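Local coordinates for protein particle-associated glycoside hydrolase (Acinetobacter phage Fri1, PDB 6C72) that probably cleaves the capsular polysaccharide of Acinetobacter baumannii as a trimeric, zinc-binding tailspike, helping the phage through the capsule during entry, at residues A[146-151]-A[200-205]. Sequence-based numbering, arbitrary orientation.
Sequences EVRGTF and GVSNLK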
ATOM      1  N   GLU A 146      -6.163 -10.556  26.692  1.00 33.21           N
ATOM      2  CA  GLU A 146      -6.557 -11.375  25.557  1.00 32.17           C
ATOM      3  C   GLU A 146      -7.116 -12.701  26.064  1.00 31.76           C
ATOM      4  O   GLU A 146      -6.513 -13.341  26.931  1.00 33.17           O
ATOM      5  CB  GLU A 146      -5.363 -11.630  24.628  1.00 33.25           C
ATOM      6  CG  GLU A 146      -5.615 -12.671  23.536  1.00 32.52           C
ATOM      7  CD  GLU A 146      -4.349 -13.045  22.777  1.00 33.87           C
ATOM      8  OE1 GLU A 146      -3.295 -12.396  22.982  1.00 35.28           O
ATOM      9  OE2 GLU A 146      -4.401 -14.001  21.976  1.00 33.64           O
ATOM     10  N   VAL A 147      -8.253 -13.116  25.513  1.00 30.94           N
ATOM     11  CA  VAL A 147      -8.848 -14.417  25.799  1.00 30.57           C
ATOM     12  C   VAL A 147      -8.386 -15.370  24.708  1.00 31.02           C
ATOM     13  O   VAL A 147      -8.514 -15.061  23.517  1.00 30.37           O
ATOM     14  CB  VAL A 147     -10.382 -14.337  25.864  1.00 29.42           C
ATOM     15  CG1 VAL A 147     -10.986 -15.718  26.000  1.00 29.08           C
ATOM     16  CG2 VAL A 147     -10.824 -13.453  27.023  1.00 29.76           C
ATOM     17  N   ARG A 148      -7.789 -16.495  25.103  1.00 27.47           N
ATOM     18  CA  ARG A 148      -7.170 -17.416  24.162  1.00 27.72           C
ATOM     19  C   ARG A 148      -7.666 -18.834  24.413  1.00 27.54           C
ATOM     20  O   ARG A 148      -7.639 -19.314  25.548  1.00 27.70           O
ATOM     21  CB  ARG A 148      -5.637 -17.354  24.266  1.00 28.55           C
ATOM     22  CG  ARG A 148      -4.915 -18.192  23.218  1.00 29.16           C
ATOM     23  CD  ARG A 148      -3.398 -18.010  23.291  1.00 30.32           C
ATOM     24  NE  ARG A 148      -2.845 -18.525  24.540  1.00 30.67           N
ATOM     25  CZ  ARG A 148      -1.713 -18.103  25.095  1.00 31.57           C
ATOM     26  NH1 ARG A 148      -1.003 -17.142  24.516  1.00 32.24           N
ATOM     27  NH2 ARG A 148      -1.298 -18.632  26.242  1.00 31.99           N
ATOM     28  N   GLY A 149      -8.116 -19.504  23.352  1.00 31.32           N
ATOM     29  CA  GLY A 149      -8.537 -20.885  23.440  1.00 31.49           C
ATOM     30  C   GLY A 149      -7.405 -21.857  23.154  1.00 31.57           C
ATOM     31  O   GLY A 149      -6.235 -21.490  23.031  1.00 31.60           O
ATOM     32  N   THR A 150      -7.786 -23.127  23.029  1.00 30.85           N
ATOM     33  CA  THR A 150      -6.868 -24.241  22.824  1.00 30.99           C
ATOM     34  C   THR A 150      -7.283 -24.977  21.560  1.00 31.04           C
ATOM     35  O   THR A 150      -8.410 -25.466  21.468  1.00 31.13           O
ATOM     36  CB  THR A 150      -6.889 -25.200  24.024  1.00 31.11           C
ATOM     37  OG1 THR A 150      -6.536 -24.502  25.230  1.00 31.14           O
ATOM     38  CG2 THR A 150      -5.934 -26.384  23.813  1.00 31.32           C
ATOM     39  N   PHE A 151      -6.377 -25.061  20.590  1.00 28.53           N
ATOM     40  CA  PHE A 151      -6.646 -25.874  19.410  1.00 28.35           C
ATOM     41  C   PHE A 151      -6.846 -27.338  19.815  1.00 29.29           C
ATOM     42  O   PHE A 151      -6.216 -27.842  20.754  1.00 29.94           O
ATOM     43  CB  PHE A 151      -5.499 -25.766  18.393  1.00 27.72           C
ATOM     44  CG  PHE A 151      -5.386 -24.407  17.728  1.00 26.88           C
ATOM     45  CD1 PHE A 151      -6.343 -23.976  16.830  1.00 26.46           C
ATOM     46  CD2 PHE A 151      -4.313 -23.569  18.007  1.00 26.62           C
ATOM     47  CE1 PHE A 151      -6.238 -22.730  16.230  1.00 25.80           C
ATOM     48  CE2 PHE A 151      -4.205 -22.322  17.425  1.00 25.98           C
ATOM     49  CZ  PHE A 151      -5.163 -21.898  16.528  1.00 25.55           C
ATOM     50  N   GLY A 200      -8.017  -8.529  23.167  1.00 31.84           N
ATOM     51  CA  GLY A 200      -7.970  -9.440  22.045  1.00 31.70           C
ATOM     52  C   GLY A 200      -8.610 -10.780  22.344  1.00 30.88           C
ATOM     53  O   GLY A 200      -9.024 -11.072  23.467  1.00 30.37           O
ATOM     54  N   VAL A 201      -8.675 -11.601  21.297  1.00 28.61           N
ATOM     55  CA  VAL A 201      -9.169 -12.968  21.370  1.00 27.40           C
ATOM     56  C   VAL A 201      -8.448 -13.764  20.297  1.00 28.01           C
ATOM     57  O   VAL A 201      -8.119 -13.234  19.234  1.00 28.43           O
ATOM     58  CB  VAL A 201     -10.705 -13.044  21.180  1.00 26.47           C
ATOM     59  CG1 VAL A 201     -11.111 -12.496  19.813  1.00 25.62           C
ATOM     60  CG2 VAL A 201     -11.201 -14.498  21.358  1.00 26.82           C
ATOM     61  N   SER A 202      -8.185 -15.040  20.585  1.00 27.16           N
ATOM     62  CA  SER A 202      -7.515 -15.867  19.589  1.00 27.07           C
ATOM     63  C   SER A 202      -7.727 -17.347  19.860  1.00 27.61           C
ATOM     64  O   SER A 202      -8.096 -17.763  20.967  1.00 28.27           O
ATOM     65  CB  SER A 202      -6.016 -15.569  19.510  1.00 27.48           C
ATOM     66  OG  SER A 202      -5.343 -16.050  20.636  1.00 28.46           O
ATOM     67  N   ASN A 203      -7.502 -18.133  18.803  1.00 27.42           N
ATOM     68  CA  ASN A 203      -7.385 -19.588  18.886  1.00 28.08           C
ATOM     69  C   ASN A 203      -8.643 -20.226  19.476  1.00 28.36           C
ATOM     70  O   ASN A 203      -8.566 -21.079  20.360  1.00 29.31           O
ATOM     71  CB  ASN A 203      -6.143 -20.002  19.692  1.00 29.09           C
ATOM     72  CG  ASN A 203      -4.847 -19.524  19.073  1.00 29.05           C
ATOM     73  OD1 ASN A 203      -4.856 -18.828  18.068  1.00 28.29           O
ATOM     74  ND2 ASN A 203      -3.727 -19.901  19.667  1.00 30.03           N
ATOM     75  N   LEU A 204      -9.807 -19.832  18.970  1.00 27.69           N
ATOM     76  CA  LEU A 204     -11.046 -20.447  19.429  1.00 28.08           C
ATOM     77  C   LEU A 204     -12.133 -20.237  18.388  1.00 27.36           C
ATOM     78  O   LEU A 204     -11.975 -19.465  17.442  1.00 26.56           O
ATOM     79  CB  LEU A 204     -11.468 -19.900  20.802  1.00 28.55           C
ATOM     80  CG  LEU A 204     -11.590 -18.392  21.039  1.00 27.97           C
ATOM     81  CD1 LEU A 204     -12.873 -17.797  20.464  1.00 27.33           C
ATOM     82  CD2 LEU A 204     -11.486 -18.107  22.542  1.00 28.79           C
ATOM     83  N   LYS A 205     -13.248 -20.934  18.589  1.00 27.82           N
ATOM     84  CA  LYS A 205     -14.446 -20.793  17.774  1.00 27.41           C
ATOM     85  C   LYS A 205     -15.590 -20.291  18.647  1.00 27.71           C
ATOM     86  O   LYS A 205     -15.761 -20.752  19.781  1.00 28.60           O
ATOM     87  CB  LYS A 205     -14.841 -22.121  17.122  1.00 27.89           C
ATOM     88  CG  LYS A 205     -16.045 -22.006  16.213  1.00 27.60           C
ATOM     89  CD  LYS A 205     -16.105 -23.154  15.230  1.00 27.90           C
ATOM     90  CE  LYS A 205     -17.213 -22.956  14.205  1.00 27.65           C
ATOM     91  NZ  LYS A 205     -17.202 -24.016  13.150  1.00 27.96           N
TER
HETATM   92  O   HOH W   1      -3.632 -21.552  22.119  1.00 35.72           O
HETATM   93  O   HOH W   2      -9.609 -23.604  19.628  1.00 25.78           O
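Ser202 OG donates to Glu146 OE2 at 2.6 Å, meeting the carboxylate nearly along its C-O axis; the CG of Arg148 lies against the same oxygen at 3.4 Å. An extended Glu146 chain, with CG anti to the backbone N (chi1 170°), carries its carboxylate past Gly200 to reach the serine. Strands 146-148 and 200-202 run parallel, as neighbouring coils of a right-handed beta-helix do. Val147 N bonds to Gly200 O (3.0 Å), Ser202 N to Val147 O, and Gly149 N to Ser202 O. Val147 and Val201 lie on the other face, where both touch Trp181 and Tyr190, and Val147 CG1 meets Leu204 CD2 at 4.2 Å. At Asn203 the chain turns a corner with positive phi (58°). Asn203 CB sits over a face of the Phe151 ring in a CH-pi contact, 4.2 Å from the centroid, the amide inclined 39° to the ring. One water links Asn203 ND2 to Gly149 O; a second donates to Asn203 O and, weakly, to Thr150 O. Arg148 turns its NE to Gln129 and packs, like Asn203, on Lys88 of a neighbouring subunit. Ladder and serine-carboxylate bond join the coils along the strands; at the corner, waters and the Phe151-Asn203 contact take over, beside the subunit interface.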